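Local structure of CurM Sulfotransferase (Moorea producta, 4GBM) at residues G87-K90 with T91-V95; L106-D109 with L110-Q113; Y121-L124 with Q125-I128; E143-I146 with L147-G150; Q234-F238 with L239-F243. The protein probably transfers a sulfonate group from the donor PAPS to a carrier-bound intermediate of curacin biosynthesis, leaving the adenosine-3'-5'-diphosphate found bound here. The protein carries 2 engineered substitutions. All blocks are in the same frame, centred on the assembly; numbering follows the deposited sequence.

Interaction 1: G87-K90 with T91-V95. With SO4 (sulfate ion), chain Q.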
loop_
_atom_site.group_PDB
_atom_site.type_symbol
_atom_site.label_atom_id
_atom_site.label_comp_id
_atom_site.label_asym_id
_atom_site.label_seq_id
_atom_site.Cartn_x
_atom_site.Cartn_y
_atom_site.Cartn_z
ATOM N N GLY A 87 -4.102 3.991 11.237
ATOM C CA GLY A 87 -2.806 4.435 10.714
ATOM C C GLY A 87 -2.466 5.862 11.110
ATOM O O GLY A 87 -1.362 6.141 11.587
ATOM N N LEU A 88 -3.416 6.772 10.914
ATOM C CA LEU A 88 -3.190 8.178 11.257
ATOM C C LEU A 88 -3.044 8.387 12.762
ATOM O O LEU A 88 -2.136 9.092 13.206
ATOM C CB LEU A 88 -4.292 9.071 10.672
ATOM C CG LEU A 88 -4.079 10.588 10.775
ATOM C CD1 LEU A 88 -2.858 11.043 9.960
ATOM C CD2 LEU A 88 -5.333 11.314 10.306
ATOM N N GLN A 89 -3.918 7.753 13.542
ATOM C CA GLN A 89 -3.832 7.797 15.008
ATOM C C GLN A 89 -2.495 7.249 15.513
ATOM O O GLN A 89 -1.844 7.875 16.349
ATOM C CB GLN A 89 -5.002 7.039 15.633
ATOM C CG GLN A 89 -5.177 7.260 17.118
ATOM C CD GLN A 89 -6.327 6.449 17.693
ATOM O OE1 GLN A 89 -6.116 5.435 18.355
ATOM N NE2 GLN A 89 -7.553 6.891 17.434
ATOM N N LYS A 90 -2.079 6.096 14.983
ATOM C CA LYS A 90 -0.796 5.494 15.346
ATOM C C LYS A 90 0.387 6.355 14.935
ATOM O O LYS A 90 1.397 6.400 15.642
ATOM C CB LYS A 90 -0.655 4.089 14.745
ATOM C CG LYS A 90 -1.488 3.038 15.460
ATOM C CD LYS A 90 -1.336 1.674 14.802
ATOM C CE LYS A 90 -2.147 0.618 15.541
ATOM N NZ LYS A 90 -1.697 0.428 16.946
ATOM N N THR A 91 0.263 7.031 13.790
ATOM C CA THR A 91 1.320 7.918 13.319
ATOM C C THR A 91 1.593 9.029 14.330
ATOM O O THR A 91 2.737 9.216 14.746
ATOM C CB THR A 91 1.011 8.485 11.914
ATOM O OG1 THR A 91 1.107 7.422 10.958
ATOM C CG2 THR A 91 1.998 9.576 11.534
ATOM N N PHE A 92 0.548 9.748 14.742
ATOM C CA PHE A 92 0.723 10.810 15.730
ATOM C C PHE A 92 1.198 10.282 17.088
ATOM O O PHE A 92 1.964 10.955 17.781
ATOM C CB PHE A 92 -0.550 11.660 15.871
ATOM C CG PHE A 92 -0.767 12.627 14.734
ATOM C CD1 PHE A 92 0.168 13.624 14.455
ATOM C CD2 PHE A 92 -1.914 12.550 13.951
ATOM C CE1 PHE A 92 -0.036 14.518 13.406
ATOM C CE2 PHE A 92 -2.125 13.441 12.897
ATOM C CZ PHE A 92 -1.188 14.424 12.627
ATOM N N MET A 93 0.772 9.072 17.449
ATOM C CA MET A 93 1.259 8.412 18.669
ATOM C C MET A 93 2.769 8.201 18.643
ATOM O O MET A 93 3.448 8.483 19.626
ATOM C CB MET A 93 0.574 7.067 18.888
ATOM C CG MET A 93 -0.911 7.139 19.145
ATOM S SD MET A 93 -1.510 5.528 19.648
ATOM C CE MET A 93 -2.986 5.330 18.668
ATOM N N GLU A 94 3.281 7.703 17.513
ATOM C CA GLU A 94 4.715 7.439 17.351
ATOM C C GLU A 94 5.537 8.724 17.343
ATOM O O GLU A 94 6.474 8.880 18.134
ATOM C CB GLU A 94 4.984 6.672 16.046
ATOM C CG GLU A 94 4.497 5.230 16.012
ATOM C CD GLU A 94 5.361 4.264 16.820
ATOM O OE1 GLU A 94 4.855 3.172 17.149
ATOM O OE2 GLU A 94 6.534 4.587 17.123
ATOM N N VAL A 95 5.177 9.640 16.443
ATOM C CA VAL A 95 5.986 10.831 16.175
ATOM C C VAL A 95 5.909 11.885 17.281
ATOM O O VAL A 95 6.819 12.709 17.421
ATOM C CB VAL A 95 5.680 11.456 14.778
ATOM C CG1 VAL A 95 5.873 10.418 13.681
ATOM C CG2 VAL A 95 4.274 12.042 14.719
HETATM S S SO4 Q . -7.730 7.772 12.526
HETATM O O1 SO4 Q . -7.423 8.892 11.644
HETATM O O2 SO4 Q . -8.691 6.916 11.831
HETATM O O3 SO4 Q . -6.525 7.000 12.799
HETATM O O4 SO4 Q . -8.325 8.317 13.740
HETATM O O HOH W 1 2.054 4.021 17.577
#
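Thr91 turns its hydroxyl back onto the carbonyl of Gly87, one helical turn earlier, making a side-chain hydrogen bond within 87-95. OG1 donates to Gly87 O over 2.9 Å, and Thr91 N donates to Gly87 O as well, also over 2.9 Å. The two reach opposite faces of the carbonyl plane, the hydroxyl standing 36° above it. A first torsion of -70° sets OG1 beside the backbone N, within reach of that oxygen, and leaves the methyl CG2 anti to the backbone N.

Water and sulfate contacts lie elsewhere on the helix. A water donates to both Lys90 O and Glu94 OE1, bridging backbone and carboxylate. Gln89 N, in the first turn, gives its N-H to O3 of a sulfate at 2.8 Å; the ion is probably from the crystallisation liquor, and Arg75 also hydrogen-bonds it.

Apolar packing is supplied by Leu88 and Phe92, which run side by side and point the same way; Leu88 CD1 lies 3.9 Å from ring atom Phe92 CE2.

Around this helix, Phe92 leans on Ser103 and Leu106 of helix 100-113 and on Leu124 of helix 117-128, while Thr91 and Val95 rest against Phe59 of the edge strand 58-59.

Interaction 2: L106-D109 with L110-Q113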
loop_
_atom_site.group_PDB
_atom_site.type_symbol
_atom_site.label_atom_id
_atom_site.label_comp_id
_atom_site.label_asym_id
_atom_site.label_seq_id
_atom_site.Cartn_x
_atom_site.Cartn_y
_atom_site.Cartn_z
ATOM N N LEU A 106 -6.071 15.227 19.061
ATOM C CA LEU A 106 -5.374 16.039 18.062
ATOM C C LEU A 106 -6.054 15.935 16.693
ATOM O O LEU A 106 -6.318 16.951 16.041
ATOM C CB LEU A 106 -3.900 15.631 17.966
ATOM C CG LEU A 106 -3.044 16.259 16.855
ATOM C CD1 LEU A 106 -3.022 17.783 16.951
ATOM C CD2 LEU A 106 -1.625 15.691 16.895
ATOM N N ILE A 107 -6.338 14.708 16.259
ATOM C CA ILE A 107 -7.011 14.489 14.977
ATOM C C ILE A 107 -8.383 15.175 14.938
ATOM O O ILE A 107 -8.744 15.805 13.940
ATOM C CB ILE A 107 -7.099 12.980 14.630
ATOM C CG1 ILE A 107 -5.690 12.450 14.337
ATOM C CG2 ILE A 107 -8.011 12.748 13.424
ATOM C CD1 ILE A 107 -5.546 10.942 14.461
ATOM N N LYS A 108 -9.123 15.097 16.040
ATOM C CA LYS A 108 -10.420 15.762 16.116
ATOM C C LYS A 108 -10.293 17.280 15.981
ATOM O O LYS A 108 -11.185 17.934 15.436
ATOM C CB LYS A 108 -11.154 15.393 17.405
ATOM C CG LYS A 108 -11.694 13.973 17.407
ATOM C CD LYS A 108 -12.658 13.740 18.550
ATOM C CE LYS A 108 -13.168 12.306 18.546
ATOM N NZ LYS A 108 -13.787 11.936 17.238
ATOM N N ASP A 109 -9.183 17.834 16.466
ATOM C CA ASP A 109 -8.951 19.272 16.347
ATOM C C ASP A 109 -8.694 19.655 14.889
ATOM O O ASP A 109 -9.166 20.697 14.421
ATOM C CB ASP A 109 -7.789 19.716 17.230
ATOM C CG ASP A 109 -7.770 21.216 17.437
ATOM O OD1 ASP A 109 -8.483 21.696 18.340
ATOM O OD2 ASP A 109 -7.053 21.915 16.690
ATOM N N LEU A 110 -7.957 18.806 14.175
ATOM C CA LEU A 110 -7.686 19.028 12.755
ATOM C C LEU A 110 -8.986 18.954 11.963
ATOM O O LEU A 110 -9.185 19.713 11.017
ATOM C CB LEU A 110 -6.679 18.001 12.213
ATOM C CG LEU A 110 -5.365 17.790 12.975
ATOM C CD1 LEU A 110 -4.464 16.801 12.228
ATOM C CD2 LEU A 110 -4.634 19.113 13.250
ATOM N N GLU A 111 -9.864 18.035 12.363
ATOM C CA GLU A 111 -11.180 17.887 11.739
ATOM C C GLU A 111 -12.086 19.087 12.028
ATOM O O GLU A 111 -12.799 19.559 11.138
ATOM C CB GLU A 111 -11.846 16.583 12.192
ATOM C CG GLU A 111 -11.092 15.326 11.735
ATOM C CD GLU A 111 -11.585 14.045 12.395
ATOM O OE1 GLU A 111 -12.185 14.122 13.492
ATOM O OE2 GLU A 111 -11.360 12.954 11.814
ATOM N N SER A 112 -12.046 19.578 13.267
ATOM C CA SER A 112 -12.882 20.709 13.667
ATOM C C SER A 112 -12.500 21.989 12.922
ATOM O O SER A 112 -13.378 22.763 12.520
ATOM C CB SER A 112 -12.835 20.919 15.185
ATOM O OG SER A 112 -11.564 21.377 15.604
ATOM N N GLN A 113 -11.200 22.211 12.730
ATOM C CA GLN A 113 -10.737 23.373 11.966
ATOM C C GLN A 113 -10.888 23.133 10.463
ATOM O O GLN A 113 -10.861 24.073 9.662
ATOM C CB GLN A 113 -9.290 23.738 12.308
ATOM C CG GLN A 113 -8.888 25.103 11.748
ATOM C CD GLN A 113 -7.478 25.525 12.099
ATOM O OE1 GLN A 113 -6.680 24.738 12.595
ATOM N NE2 GLN A 113 -7.165 26.785 11.831
HETATM O O HOH W 2 -12.467 11.728 14.759
HETATM O O HOH W 3 -11.120 21.900 18.328
#
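Asp109 O is gripped by two donors from the following turn. The firm bond comes from the backbone, Gln113 N lying 3.0 Å from Asp109 O; the other, Ser112 OG at 2.8 Å from Asp109 O, belongs to one of two serine conformers and is less certain, as is all that follows from it. In that conformer both donors come from the same face of the carbonyl plane, the hydroxyl from well to the side, with a C=O...OG angle of 112°. A first torsion of 69° places OG between the serine's own backbone N and carbonyl carbon, and a water donates to both Ser112 OG and Asp109 OD1, joining two side chains that do not bond directly.

Lys108 and Glu111 are linked in a similar way. Their charged atoms, NZ and OE1, stay 4.6 Å apart, and one water accepts from Lys108 NZ while donating to Glu111 OE1. Glu111 OE2 lies 3.7 Å from Ile107 CG2.

Leu106 CD1 meets Leu110 CD2 at 4.3 Å. Leu106 and Ile107 continue onto helix 87-96, and Glu111 reaches Met72 and Gln76 of helix 72-78. Such a division, with Leu110 buried and Asp109 and Ser112 exposed, is typical of an amphipathic surface helix.

Interaction 3: Y121-L124 with Q125-I128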
loop_
_atom_site.group_PDB
_atom_site.type_symbol
_atom_site.label_atom_id
_atom_site.label_comp_id
_atom_site.label_asym_id
_atom_site.label_seq_id
_atom_site.Cartn_x
_atom_site.Cartn_y
_atom_site.Cartn_z
ATOM N N TYR A 121 -0.753 16.443 5.519
ATOM C CA TYR A 121 0.485 15.863 5.010
ATOM C C TYR A 121 1.701 16.726 5.378
ATOM O O TYR A 121 2.743 16.193 5.758
ATOM C CB TYR A 121 0.421 15.675 3.502
ATOM C CG TYR A 121 -0.096 14.342 2.995
ATOM C CD1 TYR A 121 -1.197 14.298 2.145
ATOM C CD2 TYR A 121 0.553 13.130 3.305
ATOM C CE1 TYR A 121 -1.666 13.098 1.635
ATOM C CE2 TYR A 121 0.086 11.915 2.787
ATOM C CZ TYR A 121 -1.017 11.914 1.949
ATOM O OH TYR A 121 -1.499 10.734 1.417
ATOM N N GLY A 122 1.568 18.045 5.259
ATOM C CA GLY A 122 2.656 18.962 5.602
ATOM C C GLY A 122 3.048 18.852 7.068
ATOM O O GLY A 122 4.240 18.868 7.411
ATOM N N MET A 123 2.036 18.733 7.924
ATOM C CA MET A 123 2.209 18.504 9.361
ATOM C C MET A 123 2.903 17.172 9.650
ATOM O O MET A 123 3.783 17.096 10.506
ATOM C CB MET A 123 0.844 18.546 10.050
ATOM C CG MET A 123 0.851 18.360 11.557
ATOM S SD MET A 123 -0.833 18.358 12.204
ATOM C CE MET A 123 -1.485 19.834 11.431
ATOM N N LEU A 124 2.508 16.121 8.941
ATOM C CA LEU A 124 3.178 14.830 9.098
ATOM C C LEU A 124 4.640 14.929 8.682
ATOM O O LEU A 124 5.522 14.450 9.402
ATOM C CB LEU A 124 2.478 13.729 8.300
ATOM C CG LEU A 124 1.082 13.301 8.761
ATOM C CD1 LEU A 124 0.530 12.211 7.853
ATOM C CD2 LEU A 124 1.111 12.822 10.210
ATOM N N GLN A 125 4.897 15.569 7.541
ATOM C CA GLN A 125 6.266 15.730 7.046
ATOM C C GLN A 125 7.164 16.399 8.086
ATOM O O GLN A 125 8.275 15.931 8.341
ATOM C CB GLN A 125 6.296 16.499 5.723
ATOM C CG GLN A 125 5.836 15.661 4.527
ATOM C CD GLN A 125 5.830 16.447 3.226
ATOM O OE1 GLN A 125 5.476 17.630 3.195
ATOM N NE2 GLN A 125 6.218 15.789 2.140
ATOM N N GLU A 126 6.676 17.470 8.709
ATOM C CA GLU A 126 7.487 18.160 9.717
ATOM C C GLU A 126 7.690 17.315 10.978
ATOM O O GLU A 126 8.757 17.355 11.595
ATOM C CB GLU A 126 6.919 19.550 10.045
ATOM C CG GLU A 126 5.652 19.539 10.878
ATOM C CD GLU A 126 5.228 20.916 11.341
ATOM O OE1 GLU A 126 4.006 21.151 11.379
ATOM O OE2 GLU A 126 6.098 21.758 11.670
ATOM N N ASN A 127 6.685 16.533 11.355
ATOM C CA ASN A 127 6.799 15.731 12.569
ATOM C C ASN A 127 7.676 14.484 12.408
ATOM O O ASN A 127 8.162 13.934 13.400
ATOM C CB ASN A 127 5.422 15.381 13.130
ATOM C CG ASN A 127 4.861 16.488 13.994
ATOM O OD1 ASN A 127 5.060 16.501 15.209
ATOM N ND2 ASN A 127 4.188 17.449 13.367
ATOM N N ILE A 128 7.891 14.051 11.168
ATOM C CA ILE A 128 8.782 12.905 10.910
ATOM C C ILE A 128 10.171 13.310 10.396
ATOM O O ILE A 128 11.095 12.493 10.393
ATOM C CB ILE A 128 8.149 11.873 9.943
ATOM C CG1 ILE A 128 8.075 12.433 8.516
ATOM C CG2 ILE A 128 6.775 11.420 10.451
ATOM C CD1 ILE A 128 7.702 11.408 7.456
#
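Asn127 bends back on Met123 in the last turn of helix 117-128, a helix of the sulfotransferase domain, whose parallel sheet is of the P-loop NTPase type. Met123 O takes two N-H groups from this one residue, the side-chain ND2 at 2.9 Å from Met123 O and the backbone N at 3.1 Å from the same oxygen. They approach opposite faces of the carbonyl plane. The hydrogen bond from the side-chain amide is almost straight, 174° at the hydrogen, and the oxygen lies in the plane of the Asn127 amide, so the bond fixes how that group is rotated. Beside it, the Met123 and Asn127 side chains run alongside each other, pointing the same way.

The tightly packed side belongs to Tyr121, Leu124 and Ile128. Leu124 fits against Thr91 of helix 87-96, and Ile128 against Val95 and Leu133. Tyr121 reaches deeper: its hydroxyl bonds Asp135 and its ring meets Phe154 edge-to-face. Gln125 has its amide nitrogen bonded to Pro32 O, tying the helix to strand 31-32.

Glu126 as a whole is on the exposed side. Its chi1 of 73° puts CG between the backbone N and the carbonyl carbon, where Glu126 CG comes to 3.1 Å from Met123 O, and the chain runs on extended. Back on the packed face, both branches of Ile128 meet one carbonyl oxygen, with CG1 and CG2 each 3.4 Å from Leu124 O.

Interaction 4: E143-I146 with L147-G150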
loop_
_atom_site.group_PDB
_atom_site.type_symbol
_atom_site.label_atom_id
_atom_site.label_comp_id
_atom_site.label_asym_id
_atom_site.label_seq_id
_atom_site.Cartn_x
_atom_site.Cartn_y
_atom_site.Cartn_z
ATOM N N GLU A 143 -8.680 4.083 -8.464
ATOM C CA GLU A 143 -9.230 5.327 -9.005
ATOM C C GLU A 143 -8.140 6.200 -9.616
ATOM O O GLU A 143 -7.308 6.744 -8.885
ATOM C CB GLU A 143 -9.961 6.121 -7.911
ATOM C CG GLU A 143 -11.240 5.477 -7.367
ATOM C CD GLU A 143 -12.371 5.401 -8.388
ATOM O OE1 GLU A 143 -13.293 4.580 -8.179
ATOM O OE2 GLU A 143 -12.348 6.146 -9.396
ATOM N N PRO A 144 -8.140 6.349 -10.956
ATOM C CA PRO A 144 -7.139 7.208 -11.592
ATOM C C PRO A 144 -7.060 8.621 -11.002
ATOM O O PRO A 144 -5.971 9.189 -10.949
ATOM C CB PRO A 144 -7.598 7.258 -13.051
ATOM C CG PRO A 144 -8.258 5.938 -13.249
ATOM C CD PRO A 144 -9.003 5.698 -11.960
ATOM N N THR A 145 -8.186 9.171 -10.546
ATOM C CA THR A 145 -8.174 10.513 -9.958
ATOM C C THR A 145 -7.423 10.587 -8.625
ATOM O O THR A 145 -6.900 11.644 -8.277
ATOM C CB THR A 145 -9.591 11.133 -9.817
ATOM O OG1 THR A 145 -10.401 10.309 -8.972
ATOM C CG2 THR A 145 -10.254 11.283 -11.188
ATOM N N ILE A 146 -7.350 9.472 -7.890
ATOM C CA ILE A 146 -6.575 9.441 -6.645
ATOM C C ILE A 146 -5.074 9.441 -6.951
ATOM O O ILE A 146 -4.313 10.179 -6.326
ATOM C CB ILE A 146 -6.951 8.252 -5.725
ATOM C CG1 ILE A 146 -8.399 8.384 -5.240
ATOM C CG2 ILE A 146 -5.987 8.176 -4.530
ATOM C CD1 ILE A 146 -8.938 7.133 -4.511
ATOM N N LEU A 147 -4.658 8.626 -7.922
ATOM C CA LEU A 147 -3.261 8.630 -8.376
ATOM C C LEU A 147 -2.827 10.028 -8.814
ATOM O O LEU A 147 -1.737 10.496 -8.460
ATOM C CB LEU A 147 -3.056 7.612 -9.509
ATOM C CG LEU A 147 -3.337 6.143 -9.167
ATOM C CD1 LEU A 147 -3.179 5.275 -10.401
ATOM C CD2 LEU A 147 -2.413 5.637 -8.041
ATOM N N GLU A 148 -3.699 10.707 -9.555
ATOM C CA GLU A 148 -3.429 12.064 -10.024
ATOM C C GLU A 148 -3.305 13.062 -8.877
ATOM O O GLU A 148 -2.518 14.008 -8.975
ATOM C CB GLU A 148 -4.491 12.514 -11.028
ATOM C CG GLU A 148 -4.363 11.830 -12.383
ATOM C CD GLU A 148 -5.371 12.334 -13.392
ATOM O OE1 GLU A 148 -6.591 12.170 -13.157
ATOM O OE2 GLU A 148 -4.941 12.885 -14.429
ATOM N N ARG A 149 -4.054 12.848 -7.789
ATOM C CA ARG A 149 -3.979 13.754 -6.641
ATOM C C ARG A 149 -2.586 13.758 -5.996
ATOM O O ARG A 149 -2.140 14.794 -5.496
ATOM C CB ARG A 149 -5.081 13.466 -5.607
ATOM C CG ARG A 149 -5.314 14.630 -4.639
ATOM C CD ARG A 149 -6.495 14.414 -3.704
ATOM N NE ARG A 149 -7.785 14.596 -4.368
ATOM C CZ ARG A 149 -8.558 13.597 -4.778
ATOM N NH1 ARG A 149 -8.171 12.343 -4.590
ATOM N NH2 ARG A 149 -9.715 13.850 -5.372
ATOM N N GLY A 150 -1.895 12.618 -6.025
ATOM C CA GLY A 150 -0.524 12.534 -5.518
ATOM C C GLY A 150 0.406 13.509 -6.234
ATOM O O GLY A 150 1.219 14.194 -5.609
HETATM O O HOH W 4 -10.529 11.292 -6.137
#
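Arg149, in the conformer described here (one of two), swings back along the first turns of its helix, so that its guanidinium lies over Thr145 and Ile146. CG is anti to the backbone N (chi1 -162°), and a bend at chi3 of -75° turns the end of the chain back toward the start of the helix. The flat group thereby presents one face to Thr145 O, while its NH1 lies 4.0 Å from Ile146 CG1, where the two side chains cross at a slant. At the guanidinium edge and in its plane sits a water, which accepts from Arg149 NH2 at 2.8 Å and lies 3.0 Å from Thr145 OG1, bridging arginine and threonine. NH1 has a partner elsewhere, the backbone oxygen of Leu67, so in this conformer the group is held at two places.

Glu148, on another side of the helix, stretches over the preceding turn, its CG 3.4 Å from Pro144 O and OE1 beyond it toward Thr145. Its backbone N donates to Pro144 O over 3.1 Å. Leu147 instead turns inward to Phe207 of helix 189-208, where Pro144 also meets Lys199 and Asn203, and Ile146 packs on Leu67, Pro68 and Tyr140.

The backbone pattern is that of a helix start. Glu143 occupies the N-cap position and Pro144, which has no N-H to offer, opens the first turn; Glu143 O accepts from Ile146 N at 2.9 Å and, weakly, from Leu147 N. A proline directly after the N-cap is a familiar opening for an alpha-helix, here helix 144-153.

Interaction 5: Q234-F238 with L239-F243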
loop_
_atom_site.group_PDB
_atom_site.type_symbol
_atom_site.label_atom_id
_atom_site.label_comp_id
_atom_site.label_asym_id
_atom_site.label_seq_id
_atom_site.Cartn_x
_atom_site.Cartn_y
_atom_site.Cartn_z
ATOM N N GLN A 234 18.350 -3.094 -4.427
ATOM C CA GLN A 234 18.010 -2.328 -5.624
ATOM C C GLN A 234 17.007 -1.215 -5.319
ATOM O O GLN A 234 17.090 -0.124 -5.896
ATOM C CB GLN A 234 17.489 -3.253 -6.729
ATOM C CG GLN A 234 18.571 -4.181 -7.279
ATOM C CD GLN A 234 18.078 -5.113 -8.378
ATOM O OE1 GLN A 234 16.968 -4.970 -8.886
ATOM N NE2 GLN A 234 18.915 -6.078 -8.749
ATOM N N LEU A 235 16.066 -1.489 -4.414
ATOM C CA LEU A 235 15.104 -0.470 -3.974
ATOM C C LEU A 235 15.813 0.664 -3.227
ATOM O O LEU A 235 15.490 1.842 -3.417
ATOM C CB LEU A 235 14.006 -1.093 -3.100
ATOM C CG LEU A 235 12.978 -0.114 -2.517
ATOM C CD1 LEU A 235 12.234 0.611 -3.639
ATOM C CD2 LEU A 235 12.014 -0.851 -1.607
ATOM N N CYS A 236 16.777 0.305 -2.385
ATOM C CA CYS A 236 17.556 1.312 -1.652
ATOM C C CYS A 236 18.297 2.241 -2.608
ATOM O O CYS A 236 18.345 3.453 -2.386
ATOM C CB CYS A 236 18.539 0.657 -0.678
ATOM S SG CYS A 236 17.754 0.079 0.844
ATOM N N ASP A 237 18.866 1.681 -3.675
ATOM C CA ASP A 237 19.542 2.499 -4.689
ATOM C C ASP A 237 18.562 3.464 -5.350
ATOM O O ASP A 237 18.884 4.636 -5.554
ATOM C CB ASP A 237 20.239 1.632 -5.744
ATOM C CG ASP A 237 21.398 0.819 -5.172
ATOM O OD1 ASP A 237 21.950 1.200 -4.118
ATOM O OD2 ASP A 237 21.764 -0.204 -5.790
ATOM N N PHE A 238 17.358 2.977 -5.646
ATOM C CA PHE A 238 16.318 3.816 -6.244
ATOM C C PHE A 238 15.904 4.967 -5.317
ATOM O O PHE A 238 15.725 6.117 -5.758
ATOM C CB PHE A 238 15.113 2.943 -6.611
ATOM C CG PHE A 238 13.887 3.718 -6.983
ATOM C CD1 PHE A 238 13.842 4.457 -8.163
ATOM C CD2 PHE A 238 12.765 3.693 -6.152
ATOM C CE1 PHE A 238 12.692 5.163 -8.508
ATOM C CE2 PHE A 238 11.605 4.396 -6.488
ATOM C CZ PHE A 238 11.576 5.139 -7.668
ATOM N N LEU A 239 15.771 4.655 -4.032
ATOM C CA LEU A 239 15.363 5.643 -3.032
ATOM C C LEU A 239 16.512 6.539 -2.563
ATOM O O LEU A 239 16.273 7.526 -1.867
ATOM C CB LEU A 239 14.712 4.943 -1.830
ATOM C CG LEU A 239 13.440 4.138 -2.114
ATOM C CD1 LEU A 239 12.967 3.430 -0.844
ATOM C CD2 LEU A 239 12.342 5.027 -2.693
ATOM N N ASN A 240 17.745 6.199 -2.943
ATOM C CA ASN A 240 18.942 6.953 -2.514
ATOM C C ASN A 240 19.154 6.932 -0.998
ATOM O O ASN A 240 19.539 7.937 -0.388
ATOM C CB ASN A 240 18.909 8.396 -3.037
ATOM C CG ASN A 240 18.896 8.466 -4.548
ATOM O OD1 ASN A 240 19.735 7.861 -5.220
ATOM N ND2 ASN A 240 17.945 9.217 -5.094
ATOM N N VAL A 241 18.889 5.770 -0.404
ATOM C CA VAL A 241 19.190 5.523 1.000
ATOM C C VAL A 241 20.151 4.337 1.087
ATOM O O VAL A 241 20.170 3.479 0.196
ATOM C CB VAL A 241 17.907 5.270 1.853
ATOM C CG1 VAL A 241 16.979 6.480 1.809
ATOM C CG2 VAL A 241 17.174 4.007 1.411
ATOM N N PRO A 242 20.964 4.281 2.153
ATOM C CA PRO A 242 21.818 3.107 2.306
ATOM C C PRO A 242 21.014 1.894 2.762
ATOM O O PRO A 242 19.957 2.048 3.381
ATOM C CB PRO A 242 22.806 3.530 3.395
ATOM C CG PRO A 242 22.102 4.598 4.161
ATOM C CD PRO A 242 21.223 5.309 3.179
ATOM N N PHE A 243 21.515 0.699 2.466
ATOM C CA PHE A 243 20.907 -0.520 2.994
ATOM C C PHE A 243 21.058 -0.538 4.518
ATOM O O PHE A 243 22.091 -0.132 5.058
ATOM C CB PHE A 243 21.567 -1.764 2.387
ATOM C CG PHE A 243 20.749 -3.011 2.528
ATOM C CD1 PHE A 243 19.934 -3.432 1.483
ATOM C CD2 PHE A 243 20.779 -3.767 3.703
ATOM C CE1 PHE A 243 19.160 -4.587 1.595
ATOM C CE2 PHE A 243 19.997 -4.920 3.827
ATOM C CZ PHE A 243 19.190 -5.330 2.769
HETATM O O HOH W 5 21.794 2.649 -1.667
#
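Cys236 carries its sulfur beside the backbone N (chi1 -78°), and Phe243 has CG anti to its own N (chi1 -162°); these two torsions bring thiol and ring together where helix 228-239 gives way to loop. The helix ends in a Schellman motif. Asn240, with positive phi, is the C-prime residue: beyond it Val241 N donates to Cys236 O over 3.1 Å, while Asn240 N makes a weak bond to Asp237 O. The chain thus doubles back past the last turn, and residues 241-243 come to lie along Cys236.

The sulfur is flanked by this returning loop. It lies 4.0 Å from Val241 CG2 and, in a Cys sulfur-aromatic contact, 5.1 Å from the centroid of the Phe243 ring, obliquely placed. Leu247 adds to the cover of the cysteine, and Phe243 also leans on Leu232 and Leu248.

Across the helix, Leu239 lies between Leu235 and Phe238: CD1 is 3.9 Å from Leu235 CG, and CD2 is 3.7 Å from Phe238 CD2. Leu235 continues to Ile160, His217 and Ile219 of the central sheet, and the Phe238 ring stacks on His217, so this side of the helix end is fixed to the strands.

On the outer side a water spans the reversal, lying 2.9 Å from Asp237 OD1 and 2.6 Å from Val241 O.

In the fold
Interactions 1, 2 and 3 form one cluster of three helices: Gln89 of interaction 1 meets Ile107 of interaction 2, helix 87-96 also packs on helix 117-128 of interaction 3, and Leu110 touches Met123 between interactions 2 and 3. Interaction 2 lies farthest out and is mainly a surface contact bridged by water; the other four are partly buried. Interactions 4 and 5 stand apart, touching neither each other nor the cluster, although 3 and 4 come within about 7 Å at their nearest atoms. Interaction 4 has an N-cap followed by proline, interaction 5 a Schellman C-terminus. Side-chain donors grip helix carbonyls in 1 and 3, and in one conformer in 2, whereas sulfur and aromatic packing distinguishes 5.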